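PDB 4HW6: hypothetical protein, IPT/TIG domain protein from Bacteroides ovatus, which is of unknown function but, with an IPT/TIG domain followed by a six-bladed beta-propeller, probably serves as an auxiliary protein in nutrient, perhaps carbohydrate, binding. Local coordinates for residues L118-N121 with N122-D126; H166-F169 with V170-Y173; F359-R362 with D363-T366; A408-M411 with K412-C415; I418-C421 with D422-R425. All blocks are in the same frame, centred on the assembly; numbering follows the deposited sequence.

Contact 1: L118-N121 with N122-D126; sequences LYEN and NTKWD
Lys124 lies over one face of the Tyr119 ring, its CB 3.8 Å from the ring centroid and displaced toward the rim, a CH-pi contact. The two side chains cross obliquely, whereas Glu120 and Lys124 run alongside each other. This brings Lys124 NZ within 3.2 Å of Glu120 OE2 in a salt bridge, the ammonium group standing above the carboxylate plane. The Tyr119 and Asp126 side chains cross at about a right angle, with ring and carboxylate planes 50° apart. With CG set between the backbone N and the carbonyl carbon (chi1 56°), the ring folds back over the second arm. Asp126 OD1 lies at the ring edge, and Tyr119 OH donates to it at 3.1 Å from above the carboxylate plane. Leu118 and Trp125 also point the same way, with Leu118 CG 4.2 Å from Trp125 CB. Glu120 to Thr123 form a type I' turn. Tyr119 pairs with Lys124 in a single antiparallel bridge, and Thr123 and Lys124 together face Tyr119 as a classic bulge, their amides reaching Tyr119 O from opposite faces of its plane. Thr123 OG1 adds a 2.7 Å bond to Glu120 O, in the carbonyl plane. Asn122 turns its OD1 to Arg425, and Trp125 stacks on His424. The salt bridge lies at the surface, where solvent would probably weaken it, while Tyr119 O and Glu120 O each accept two hydrogen bonds.

Contact 2: H166-F169 with V170-Y173; sequences HVDF and VNQY
The carboxylate of Asp168 and the amide of Asn171 are flat groups turned 74° against each other and linked through OD2 and ND2. Asn171 ND2 gives a 2.8 Å bond to Asp168 OD2, meeting it on the syn side, somewhat out of the carboxylate plane, and the acceptor lies close to the amide plane. The other carboxylate oxygen is approached differently: the backbone N of Asn171 comes down on Asp168 OD1 from well above the plane, at 3.1 Å. One side chain is thus gripped twice by one residue, which should fix the rotation of the carboxylate. Asp168 can reach over the turn because its CG stands opposite its own amide nitrogen (chi1 177°). The amide of Gln172, in the conformer described here, folds back through a bend at chi2 of -84°. Its NE2 meets Phe169 O at 2.7 Å, almost straight and on a lone pair in the carbonyl plane. The phenyl ring of Phe169 points the other way and makes a cation-pi contact with Arg413. Gln172 and Tyr173 both face Asp168 in a G1 bulge, Gln172 having the left-handed backbone conformation. Asp168 and Tyr173 form a hydrogen-bonded antiparallel pair, with Asp168 N 2.8 Å from Tyr173 O. The turn connects strands 164-168 and 173-177 of a propeller sheet; Val167 packs on strand 154-158, while Gln172 touches Phe132 and Tyr173 touches Ala129, just after and just before strand 130-131.

Contact 3: F359-R362 with D363-T366; sequences FCDR and DSHT
Asp361 and Ser364 meet across a tight beta hairpin with a G1 bulge, in which His365 and Thr366 both face Asp361. It joins strands 355-361 and 366-370 of a propeller sheet, and its sequence recalls the NHL type of repeat. Asp361, Arg362 and Asp363 are the residues most covered within the turn. Asp361 forms the hydrogen-bonded antiparallel pair with Thr366, its N 2.8 Å from Thr366 O. Its carboxylate swings over the turn, and OD2 accepts from Ser364 OG at 2.7 Å on the anti side. Thr366 OG1 in turn donates to Ser364 OG, so a short relay of polar groups runs down this buried side. Asp361 OD2 also holds a salt bridge to Arg368, while OD1 takes the backbone N of Trp335; together these partners leave the carboxylate little freedom and would probably favour its charged form. Arg362 runs out fully extended from CG to NE, and NH1 finds Thr405 OG1 on the neighbouring sheet. Its guanidinium plane stands at 83° to the Asp363 carboxylate. The two opposite charges fall short of a salt bridge, Arg362 NE being 4.4 Å from Asp363 OD1. One water closes this gap, accepting a hydrogen bond from Arg362 NE at 2.8 Å and donating one to Asp363 OD1. His365 ND1 is hydrogen-bonded to His403 N. The backbone oxygen Arg362 O lies over one face of the His365 imidazole, 3.4 Å above the ring plane.

Contact 4: A408-M411 with K412-C415; sequences AYDM and KRKC
Tyr409 lays its ring beside the returning arm of a beta hairpin, with CD1 3.4 Å from Cys415 O and OH near Lys414 CA. The turn carries a G1 bulge, Lys414 and Cys415 both facing Asp410, and links strands 404-410 and 415-420 of a propeller sheet. Next comes Asp410, the hub of the contact. Its N bonds Cys415 O at 2.8 Å in a hydrogen-bonded antiparallel pair. With CG lying across from the amide nitrogen (chi1 -175°), the carboxylate spans the turn. Arg413 N reaches OD1 from high above the carboxylate plane, while Arg413 NH1 makes a 2.8 Å salt bridge to Asp410 OD2 on the syn side; NH1 is also bonded to Tyr152 O. The guanidinium meets that carboxylate oxygen edge-on, its own plane 76° from the carboxylate. Asp410 OD2 has a further partner in Tyr417 OH, and Asp153 forms salt bridges with both Arg413 and Lys412. Selenomethionine 411 follows, offering its carbonyl oxygen rather than its side chain. Lys414, bent at chi2 (-63°) and again at chi4, returns to it: NZ bonds Met411 O at 2.9 Å, and CD of the same lysine passes 3.2 Å from that oxygen.

Contact 5: I418-C421 with D422-R425; sequences IGDC and DNHR
Asp420 and Asn423 form the first shell: Asn423 ND2 donates to Asp420 OD2 in a nearly linear 2.7 Å bond. The donor lies above the carboxylate plane, yet the oxygen is in the plane of the amide, and the two flat groups stand 82° apart. Asp420 O is shared as well, accepting from Asn423 N at 3.0 Å and, weakly, from His424 N. Asp420 N bonds Arg425 O at 3.0 Å, which sets the antiparallel pair next to a G1 bulge where His424 and Arg425 both face Asp420. Within the turn, Cys421 O lies over one face of the His424 imidazole, 3.2 Å above its plane, and the His424 backbone N also bonds this oxygen. A second shell holds these groups in place. Asp420 OD2 makes a salt bridge to Arg427 and its OD1 accepts from Asn402 N, while Asn423 ND2 also reaches Gly389 O. Imidazole ND1 of His424 binds Phe138 O, and Asp422 OD2 binds His403. Arg425, also bonded to Asn122, makes a cation-pi contact with Tyr390. The turn joins strands 415-420 and 425-431 in the middle of a five-stranded antiparallel sheet, and Ile418 and Cys421 pack on strand 404-410.

Overall arrangement
Four of the five contacts are G1-bulge hairpin turns; contact 1 is a classic-bulge turn. Contacts 4 and 5 lie at opposite ends of strand 415-420, their centres about 18 Å apart, and so belong to one propeller sheet. Contact 5 is the meeting point: contact 1 lies about 13 Å away between centres and touches it, Leu118 CD1 coming within 3.5 Å of Arg425 CZ. Contact 3, from another sheet, is about 11 Å away between centres, with Arg362 NH1 3.8 Å from Cys421 CB. At the other end of these strands, contacts 2 and 4 touch, Phe169 CB lying 3.4 Å from Arg413 NH2. Contacts 1 and 4 are farthest apart, about 28 Å between centres.

Contact 1: L118-N121 with N122-D126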
loop_
_atom_site.group_PDB
_atom_site.type_symbol
_atom_site.label_atom_id
_atom_site.label_comp_id
_atom_site.label_asym_id
_atom_site.label_seq_id
_atom_site.Cartn_x
_atom_site.Cartn_y
_atom_site.Cartn_z
ATOM N N LEU A 118 2.875 21.004 4.896
ATOM C CA LEU A 118 3.907 21.982 4.594
ATOM C C LEU A 118 3.313 23.390 4.684
ATOM O O LEU A 118 2.094 23.571 4.792
ATOM C CB LEU A 118 4.434 21.760 3.180
ATOM C CG LEU A 118 5.245 20.501 2.858
ATOM C CD1 LEU A 118 4.438 19.227 3.051
ATOM C CD2 LEU A 118 5.787 20.625 1.438
ATOM N N TYR A 119 4.170 24.395 4.659
ATOM C CA TYR A 119 3.683 25.766 4.663
ATOM C C TYR A 119 4.429 26.610 3.644
ATOM O O TYR A 119 5.352 26.134 2.986
ATOM C CB TYR A 119 3.695 26.393 6.080
ATOM C CG TYR A 119 5.020 26.384 6.810
ATOM C CD1 TYR A 119 5.451 25.240 7.473
ATOM C CD2 TYR A 119 5.823 27.532 6.887
ATOM C CE1 TYR A 119 6.648 25.216 8.158
ATOM C CE2 TYR A 119 7.028 27.514 7.588
ATOM C CZ TYR A 119 7.431 26.347 8.212
ATOM O OH TYR A 119 8.611 26.286 8.908
ATOM N N GLU A 120 3.960 27.848 3.487
ATOM C CA GLU A 120 4.480 28.782 2.503
ATOM C C GLU A 120 4.381 28.218 1.093
ATOM O O GLU A 120 5.375 28.012 0.426
ATOM C CB GLU A 120 5.903 29.192 2.869
ATOM C CG GLU A 120 6.218 30.650 2.577
ATOM C CD GLU A 120 7.324 31.188 3.467
ATOM O OE1 GLU A 120 7.134 31.218 4.703
ATOM O OE2 GLU A 120 8.383 31.580 2.930
ATOM N N ASN A 121 3.141 27.972 0.674
ATOM C CA ASN A 121 2.817 27.293 -0.586
ATOM C C ASN A 121 3.771 26.135 -0.917
ATOM O O ASN A 121 4.408 26.081 -1.983
ATOM C CB ASN A 121 2.675 28.300 -1.746
ATOM C CG ASN A 121 2.041 27.673 -2.978
ATOM O OD1 ASN A 121 1.105 26.852 -2.880
ATOM N ND2 ASN A 121 2.570 28.015 -4.138
ATOM N N ASN A 122 3.834 25.195 0.025
ATOM C CA ASN A 122 4.555 23.934 -0.153
ATOM C C ASN A 122 6.078 24.060 -0.301
ATOM O O ASN A 122 6.708 23.184 -0.896
ATOM C CB ASN A 122 3.968 23.127 -1.330
ATOM C CG ASN A 122 2.505 22.803 -1.137
ATOM O OD1 ASN A 122 2.133 22.218 -0.130
ATOM N ND2 ASN A 122 1.660 23.205 -2.094
ATOM N N THR A 123 6.671 25.090 0.289
ATOM C CA THR A 123 8.112 25.271 0.205
ATOM C C THR A 123 8.842 24.960 1.518
ATOM O O THR A 123 10.050 24.725 1.507
ATOM C CB THR A 123 8.481 26.673 -0.291
ATOM O OG1 THR A 123 8.070 27.660 0.658
ATOM C CG2 THR A 123 7.819 26.949 -1.657
ATOM N N LYS A 124 8.110 24.933 2.628
ATOM C CA LYS A 124 8.722 24.781 3.945
ATOM C C LYS A 124 7.980 23.748 4.783
ATOM O O LYS A 124 6.799 23.509 4.570
ATOM C CB LYS A 124 8.764 26.120 4.674
ATOM C CG LYS A 124 9.749 27.109 4.057
ATOM C CD LYS A 124 9.931 28.340 4.925
ATOM C CE LYS A 124 10.633 29.471 4.179
ATOM N NZ LYS A 124 10.613 30.721 4.986
ATOM N N TRP A 125 8.695 23.113 5.699
ATOM C CA TRP A 125 8.077 22.210 6.681
ATOM C C TRP A 125 8.973 22.077 7.893
ATOM O O TRP A 125 10.166 22.394 7.845
ATOM C CB TRP A 125 7.826 20.824 6.092
ATOM C CG TRP A 125 9.077 20.095 5.627
ATOM C CD1 TRP A 125 9.784 19.147 6.315
ATOM C CD2 TRP A 125 9.737 20.260 4.377
ATOM N NE1 TRP A 125 10.851 18.719 5.565
ATOM C CE2 TRP A 125 10.854 19.401 4.377
ATOM C CE3 TRP A 125 9.505 21.070 3.260
ATOM C CZ2 TRP A 125 11.727 19.312 3.293
ATOM C CZ3 TRP A 125 10.370 20.985 2.185
ATOM C CH2 TRP A 125 11.460 20.102 2.202
ATOM N N ASP A 126 8.382 21.626 8.989
ATOM C CA ASP A 126 9.118 21.333 10.204
ATOM C C ASP A 126 9.296 19.821 10.277
ATOM O O ASP A 126 8.451 19.086 9.786
ATOM C CB ASP A 126 8.330 21.809 11.416
ATOM C CG ASP A 126 8.092 23.309 11.407
ATOM O OD1 ASP A 126 9.010 24.068 11.022
ATOM O OD2 ASP A 126 6.975 23.717 11.768
HETATM O O HOH W 1 1.520 25.247 1.941
HETATM O O HOH W 2 0.441 22.999 1.971
#

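Contact 2: H166-F169 with V170-Y173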
loop_
_atom_site.group_PDB
_atom_site.type_symbol
_atom_site.label_atom_id
_atom_site.label_comp_id
_atom_site.label_asym_id
_atom_site.label_seq_id
_atom_site.Cartn_x
_atom_site.Cartn_y
_atom_site.Cartn_z
ATOM N N HIS A 166 8.230 6.248 12.568
ATOM C CA HIS A 166 7.324 5.180 13.039
ATOM C C HIS A 166 5.905 5.728 13.101
ATOM O O HIS A 166 5.610 6.597 13.923
ATOM C CB HIS A 166 7.769 4.716 14.403
ATOM C CG HIS A 166 6.793 3.820 15.100
ATOM N ND1 HIS A 166 6.711 3.757 16.474
ATOM C CD2 HIS A 166 5.861 2.960 14.627
ATOM C CE1 HIS A 166 5.770 2.890 16.819
ATOM N NE2 HIS A 166 5.231 2.395 15.717
ATOM N N VAL A 167 5.051 5.196 12.242
ATOM C CA VAL A 167 3.651 5.528 12.228
ATOM C C VAL A 167 2.937 4.525 13.139
ATOM O O VAL A 167 2.904 3.328 12.847
ATOM C CB VAL A 167 3.060 5.485 10.809
ATOM C CG1 VAL A 167 1.586 5.808 10.847
ATOM C CG2 VAL A 167 3.793 6.448 9.859
ATOM N N ASP A 168 2.377 5.034 14.229
ATOM C CA ASP A 168 1.679 4.257 15.262
ATOM C C ASP A 168 0.185 4.509 15.118
ATOM O O ASP A 168 -0.327 5.552 15.532
ATOM C CB ASP A 168 2.198 4.712 16.626
ATOM C CG ASP A 168 1.521 4.036 17.810
ATOM O OD1 ASP A 168 0.473 3.369 17.675
ATOM O OD2 ASP A 168 2.042 4.233 18.918
ATOM N N PHE A 169 -0.536 3.552 14.547
ATOM C CA PHE A 169 -1.961 3.754 14.258
ATOM C C PHE A 169 -2.836 3.756 15.510
ATOM O O PHE A 169 -3.862 4.440 15.554
ATOM C CB PHE A 169 -2.459 2.705 13.253
ATOM C CG PHE A 169 -2.000 2.938 11.840
ATOM C CD1 PHE A 169 -0.749 2.512 11.417
ATOM C CD2 PHE A 169 -2.817 3.578 10.919
ATOM C CE1 PHE A 169 -0.310 2.709 10.118
ATOM C CE2 PHE A 169 -2.390 3.759 9.610
ATOM C CZ PHE A 169 -1.133 3.339 9.201
ATOM N N VAL A 170 -2.445 2.984 16.530
ATOM C CA VAL A 170 -3.247 2.872 17.751
ATOM C C VAL A 170 -3.255 4.232 18.455
ATOM O O VAL A 170 -4.301 4.712 18.881
ATOM C CB VAL A 170 -2.705 1.772 18.694
ATOM C CG1 VAL A 170 -3.319 1.856 20.096
ATOM C CG2 VAL A 170 -2.949 0.397 18.079
ATOM N N ASN A 171 -2.082 4.853 18.554
ATOM C CA ASN A 171 -1.958 6.158 19.209
ATOM C C ASN A 171 -2.041 7.351 18.248
ATOM O O ASN A 171 -1.989 8.501 18.688
ATOM C CB ASN A 171 -0.669 6.195 20.008
ATOM C CG ASN A 171 -0.667 5.163 21.099
ATOM O OD1 ASN A 171 -1.579 5.145 21.903
ATOM N ND2 ASN A 171 0.308 4.249 21.084
ATOM N N GLN A 172 -2.183 7.067 16.954
ATOM C CA GLN A 172 -2.276 8.106 15.935
ATOM C C GLN A 172 -1.118 9.101 16.109
ATOM O O GLN A 172 -1.318 10.303 16.250
ATOM C CB GLN A 172 -3.641 8.787 16.011
ATOM C CG GLN A 172 -4.806 7.821 15.851
ATOM C CD GLN A 172 -5.130 7.552 14.396
ATOM O OE1 GLN A 172 -5.581 8.449 13.687
ATOM N NE2 GLN A 172 -4.923 6.311 13.946
ATOM N N TYR A 173 0.100 8.562 16.087
ATOM C CA TYR A 173 1.314 9.333 16.358
ATOM C C TYR A 173 2.400 8.929 15.379
ATOM O O TYR A 173 2.492 7.759 15.020
ATOM C CB TYR A 173 1.775 9.054 17.783
ATOM C CG TYR A 173 2.784 10.050 18.308
ATOM C CD1 TYR A 173 2.362 11.234 18.893
ATOM C CD2 TYR A 173 4.164 9.801 18.236
ATOM C CE1 TYR A 173 3.274 12.153 19.405
ATOM C CE2 TYR A 173 5.077 10.722 18.750
ATOM C CZ TYR A 173 4.624 11.890 19.319
ATOM O OH TYR A 173 5.516 12.816 19.805
#

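Contact 3: F359-R362 with D363-T366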
loop_
_atom_site.group_PDB
_atom_site.type_symbol
_atom_site.label_atom_id
_atom_site.label_comp_id
_atom_site.label_asym_id
_atom_site.label_seq_id
_atom_site.Cartn_x
_atom_site.Cartn_y
_atom_site.Cartn_z
ATOM N N PHE A 359 5.029 -1.223 -7.686
ATOM C CA PHE A 359 6.241 -0.522 -7.381
ATOM C C PHE A 359 6.201 0.944 -7.718
ATOM O O PHE A 359 5.459 1.394 -8.612
ATOM C CB PHE A 359 7.466 -1.190 -8.046
ATOM C CG PHE A 359 7.454 -1.167 -9.553
ATOM C CD1 PHE A 359 6.738 -2.096 -10.289
ATOM C CD2 PHE A 359 8.183 -0.214 -10.250
ATOM C CE1 PHE A 359 6.730 -2.057 -11.682
ATOM C CE2 PHE A 359 8.189 -0.185 -11.635
ATOM C CZ PHE A 359 7.465 -1.101 -12.353
ATOM N N CYS A 360 7.018 1.703 -6.977
ATOM C CA CYS A 360 7.168 3.121 -7.248
ATOM C C CYS A 360 8.260 3.336 -8.300
ATOM O O CYS A 360 9.369 2.837 -8.157
ATOM C CB CYS A 360 7.538 3.845 -5.967
ATOM S SG CYS A 360 6.120 3.916 -4.858
ATOM N N ASP A 361 7.909 4.040 -9.365
ATOM C CA ASP A 361 8.830 4.339 -10.454
ATOM C C ASP A 361 9.145 5.811 -10.218
ATOM O O ASP A 361 8.416 6.689 -10.648
ATOM C CB ASP A 361 8.140 4.060 -11.788
ATOM C CG ASP A 361 9.108 3.700 -12.925
ATOM O OD1 ASP A 361 10.106 2.969 -12.697
ATOM O OD2 ASP A 361 8.828 4.124 -14.071
ATOM N N ARG A 362 10.216 6.059 -9.471
ATOM C CA ARG A 362 10.477 7.355 -8.900
ATOM C C ARG A 362 10.590 8.460 -9.931
ATOM O O ARG A 362 10.031 9.566 -9.752
ATOM C CB ARG A 362 11.740 7.276 -8.037
ATOM C CG ARG A 362 12.147 8.574 -7.372
ATOM C CD ARG A 362 13.396 8.368 -6.543
ATOM N NE ARG A 362 14.031 9.635 -6.156
ATOM C CZ ARG A 362 14.076 10.165 -4.924
ATOM N NH1 ARG A 362 13.471 9.618 -3.871
ATOM N NH2 ARG A 362 14.743 11.304 -4.744
ATOM N N ASP A 363 11.275 8.186 -11.023
ATOM C CA ASP A 363 11.583 9.238 -11.990
ATOM C C ASP A 363 10.606 9.387 -13.142
ATOM O O ASP A 363 10.668 10.379 -13.854
ATOM C CB ASP A 363 13.039 9.111 -12.454
ATOM C CG ASP A 363 14.018 9.262 -11.296
ATOM O OD1 ASP A 363 13.897 10.212 -10.521
ATOM O OD2 ASP A 363 14.882 8.399 -11.113
ATOM N N SER A 364 9.655 8.454 -13.277
ATOM C CA SER A 364 8.470 8.684 -14.091
ATOM C C SER A 364 7.301 9.212 -13.260
ATOM O O SER A 364 6.257 9.569 -13.820
ATOM C CB SER A 364 8.033 7.420 -14.835
ATOM O OG SER A 364 7.513 6.469 -13.934
ATOM N N HIS A 365 7.498 9.264 -11.936
ATOM C CA HIS A 365 6.532 9.794 -10.959
ATOM C C HIS A 365 5.232 8.995 -10.928
ATOM O O HIS A 365 4.125 9.559 -10.799
ATOM C CB HIS A 365 6.284 11.282 -11.181
ATOM C CG HIS A 365 7.550 12.076 -11.295
ATOM N ND1 HIS A 365 8.248 12.518 -10.189
ATOM C CD2 HIS A 365 8.227 12.525 -12.379
ATOM C CE1 HIS A 365 9.310 13.190 -10.591
ATOM N NE2 HIS A 365 9.346 13.177 -11.915
ATOM N N THR A 366 5.367 7.671 -10.986
ATOM C CA THR A 366 4.219 6.789 -11.012
ATOM C C THR A 366 4.329 5.633 -10.025
ATOM O O THR A 366 5.423 5.264 -9.548
ATOM C CB THR A 366 4.005 6.205 -12.429
ATOM O OG1 THR A 366 5.202 5.528 -12.854
ATOM C CG2 THR A 366 3.659 7.301 -13.429
HETATM O O HOH W 3 15.371 10.771 -8.373
#

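Contact 4: A408-M411 with K412-C415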
loop_
_atom_site.group_PDB
_atom_site.type_symbol
_atom_site.label_atom_id
_atom_site.label_comp_id
_atom_site.label_asym_id
_atom_site.label_seq_id
_atom_site.Cartn_x
_atom_site.Cartn_y
_atom_site.Cartn_z
ATOM N N ALA A 408 3.765 0.666 0.676
ATOM C CA ALA A 408 3.266 -0.383 1.563
ATOM C C ALA A 408 1.783 -0.617 1.289
ATOM O O ALA A 408 1.078 0.296 0.827
ATOM C CB ALA A 408 3.503 -0.007 3.023
ATOM N N TYR A 409 1.322 -1.849 1.486
ATOM C CA TYR A 409 -0.087 -2.157 1.335
ATOM C C TYR A 409 -0.649 -2.579 2.670
ATOM O O TYR A 409 -0.177 -3.541 3.279
ATOM C CB TYR A 409 -0.329 -3.252 0.274
ATOM C CG TYR A 409 -1.805 -3.447 0.049
ATOM C CD1 TYR A 409 -2.552 -2.516 -0.670
ATOM C CD2 TYR A 409 -2.471 -4.519 0.602
ATOM C CE1 TYR A 409 -3.915 -2.671 -0.840
ATOM C CE2 TYR A 409 -3.841 -4.690 0.406
ATOM C CZ TYR A 409 -4.553 -3.753 -0.317
ATOM O OH TYR A 409 -5.931 -3.920 -0.461
ATOM N N ASP A 410 -1.672 -1.858 3.107
ATOM C CA ASP A 410 -2.334 -2.081 4.374
ATOM C C ASP A 410 -3.500 -3.014 4.102
ATOM O O ASP A 410 -4.528 -2.592 3.563
ATOM C CB ASP A 410 -2.811 -0.737 4.897
ATOM C CG ASP A 410 -3.422 -0.798 6.281
ATOM O OD1 ASP A 410 -3.953 -1.857 6.695
ATOM O OD2 ASP A 410 -3.405 0.275 6.933
HETATM N N MSE A 411 -3.331 -4.290 4.431
HETATM C CA MSE A 411 -4.381 -5.289 4.200
HETATM C C MSE A 411 -5.583 -5.061 5.114
HETATM O O MSE A 411 -6.728 -5.364 4.756
HETATM C CB MSE A 411 -3.822 -6.701 4.392
HETATM C CG MSE A 411 -2.789 -7.117 3.349
HETATM SE SE MSE A 411 -2.370 -9.014 3.485
HETATM C CE MSE A 411 -4.118 -9.629 4.000
ATOM N N LYS A 412 -5.339 -4.527 6.303
ATOM C CA LYS A 412 -6.430 -4.314 7.242
ATOM C C LYS A 412 -7.353 -3.186 6.779
ATOM O O LYS A 412 -8.579 -3.287 6.849
ATOM C CB LYS A 412 -5.884 -4.021 8.642
ATOM C CG LYS A 412 -6.948 -3.800 9.694
ATOM C CD LYS A 412 -6.419 -3.998 11.107
ATOM C CE LYS A 412 -5.683 -2.782 11.636
ATOM N NZ LYS A 412 -5.226 -3.025 13.037
ATOM N N ARG A 413 -6.763 -2.108 6.307
ATOM C CA ARG A 413 -7.527 -0.922 5.910
ATOM C C ARG A 413 -7.729 -0.846 4.395
ATOM O O ARG A 413 -8.310 0.125 3.909
ATOM C CB ARG A 413 -6.834 0.335 6.425
ATOM C CG ARG A 413 -6.609 0.296 7.929
ATOM C CD ARG A 413 -5.996 1.561 8.510
ATOM N NE ARG A 413 -5.763 1.396 9.947
ATOM C CZ ARG A 413 -4.740 0.738 10.496
ATOM N NH1 ARG A 413 -3.795 0.201 9.752
ATOM N NH2 ARG A 413 -4.662 0.617 11.820
ATOM N N LYS A 414 -7.223 -1.854 3.677
ATOM C CA LYS A 414 -7.354 -1.996 2.216
ATOM C C LYS A 414 -6.943 -0.735 1.446
ATOM O O LYS A 414 -7.736 -0.148 0.727
ATOM C CB LYS A 414 -8.784 -2.390 1.830
ATOM C CG LYS A 414 -9.321 -3.653 2.498
ATOM C CD LYS A 414 -8.538 -4.900 2.138
ATOM C CE LYS A 414 -9.263 -6.151 2.646
ATOM N NZ LYS A 414 -8.335 -7.191 3.190
ATOM N N CYS A 415 -5.689 -0.335 1.601
ATOM C CA CYS A 415 -5.171 0.865 0.934
ATOM C C CYS A 415 -3.674 0.776 0.793
ATOM O O CYS A 415 -3.019 0.037 1.535
ATOM C CB CYS A 415 -5.568 2.115 1.734
ATOM S SG CYS A 415 -4.920 2.154 3.429
#

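Contact 5: I418-C421 with D422-R425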
loop_
_atom_site.group_PDB
_atom_site.type_symbol
_atom_site.label_atom_id
_atom_site.label_comp_id
_atom_site.label_asym_id
_atom_site.label_seq_id
_atom_site.Cartn_x
_atom_site.Cartn_y
_atom_site.Cartn_z
ATOM N N ILE A 418 2.028 5.552 -0.029
ATOM C CA ILE A 418 3.113 5.898 -0.922
ATOM C C ILE A 418 3.953 6.998 -0.290
ATOM O O ILE A 418 3.413 8.043 0.097
ATOM C CB ILE A 418 2.589 6.460 -2.263
ATOM C CG1 ILE A 418 1.547 5.505 -2.893
ATOM C CG2 ILE A 418 3.761 6.766 -3.217
ATOM C CD1 ILE A 418 2.090 4.150 -3.288
ATOM N N GLY A 419 5.260 6.766 -0.192
ATOM C CA GLY A 419 6.190 7.779 0.267
ATOM C C GLY A 419 6.562 8.644 -0.906
ATOM O O GLY A 419 7.374 8.261 -1.770
ATOM N N ASP A 420 5.945 9.813 -0.944
ATOM C CA ASP A 420 6.041 10.732 -2.065
ATOM C C ASP A 420 7.111 11.760 -1.703
ATOM O O ASP A 420 6.824 12.840 -1.189
ATOM C CB ASP A 420 4.665 11.338 -2.271
ATOM C CG ASP A 420 4.531 12.123 -3.552
ATOM O OD1 ASP A 420 5.359 11.937 -4.446
ATOM O OD2 ASP A 420 3.516 12.861 -3.674
ATOM N N CYS A 421 8.364 11.388 -1.991
ATOM C CA CYS A 421 9.513 12.004 -1.345
ATOM C C CYS A 421 9.670 13.499 -1.540
ATOM O O CYS A 421 9.899 14.194 -0.568
ATOM C CB CYS A 421 10.813 11.300 -1.732
ATOM S SG CYS A 421 10.907 9.732 -0.885
ATOM N N ASP A 422 9.509 14.000 -2.762
ATOM C CA ASP A 422 9.657 15.437 -2.998
ATOM C C ASP A 422 8.376 16.279 -2.794
ATOM O O ASP A 422 8.374 17.507 -2.930
ATOM C CB ASP A 422 10.394 15.664 -4.316
ATOM C CG ASP A 422 11.920 15.611 -4.128
ATOM O OD1 ASP A 422 12.431 16.255 -3.181
ATOM O OD2 ASP A 422 12.620 14.963 -4.918
ATOM N N ASN A 423 7.325 15.625 -2.320
ATOM C CA ASN A 423 6.189 16.313 -1.715
ATOM C C ASN A 423 6.181 16.188 -0.202
ATOM O O ASN A 423 5.364 16.799 0.463
ATOM C CB ASN A 423 4.877 15.777 -2.289
ATOM C CG ASN A 423 4.652 16.240 -3.701
ATOM O OD1 ASN A 423 4.988 17.391 -4.040
ATOM N ND2 ASN A 423 4.118 15.360 -4.543
ATOM N N HIS A 424 7.092 15.373 0.332
ATOM C CA HIS A 424 7.338 15.276 1.766
ATOM C C HIS A 424 6.135 14.775 2.528
ATOM O O HIS A 424 5.958 15.081 3.706
ATOM C CB HIS A 424 7.876 16.609 2.257
ATOM C CG HIS A 424 9.120 17.015 1.519
ATOM N ND1 HIS A 424 10.335 16.390 1.726
ATOM C CD2 HIS A 424 9.319 17.914 0.524
ATOM C CE1 HIS A 424 11.232 16.893 0.888
ATOM N NE2 HIS A 424 10.640 17.818 0.148
ATOM N N ARG A 425 5.359 13.926 1.852
ATOM C CA ARG A 425 4.117 13.417 2.388
ATOM C C ARG A 425 3.982 11.929 2.143
ATOM O O ARG A 425 4.497 11.407 1.138
ATOM C CB ARG A 425 2.939 14.122 1.711
ATOM C CG ARG A 425 2.749 15.591 2.073
ATOM C CD ARG A 425 1.901 16.201 0.982
ATOM N NE ARG A 425 1.525 17.588 1.170
ATOM C CZ ARG A 425 2.037 18.631 0.509
ATOM N NH1 ARG A 425 3.070 18.523 -0.347
ATOM N NH2 ARG A 425 1.505 19.835 0.753
#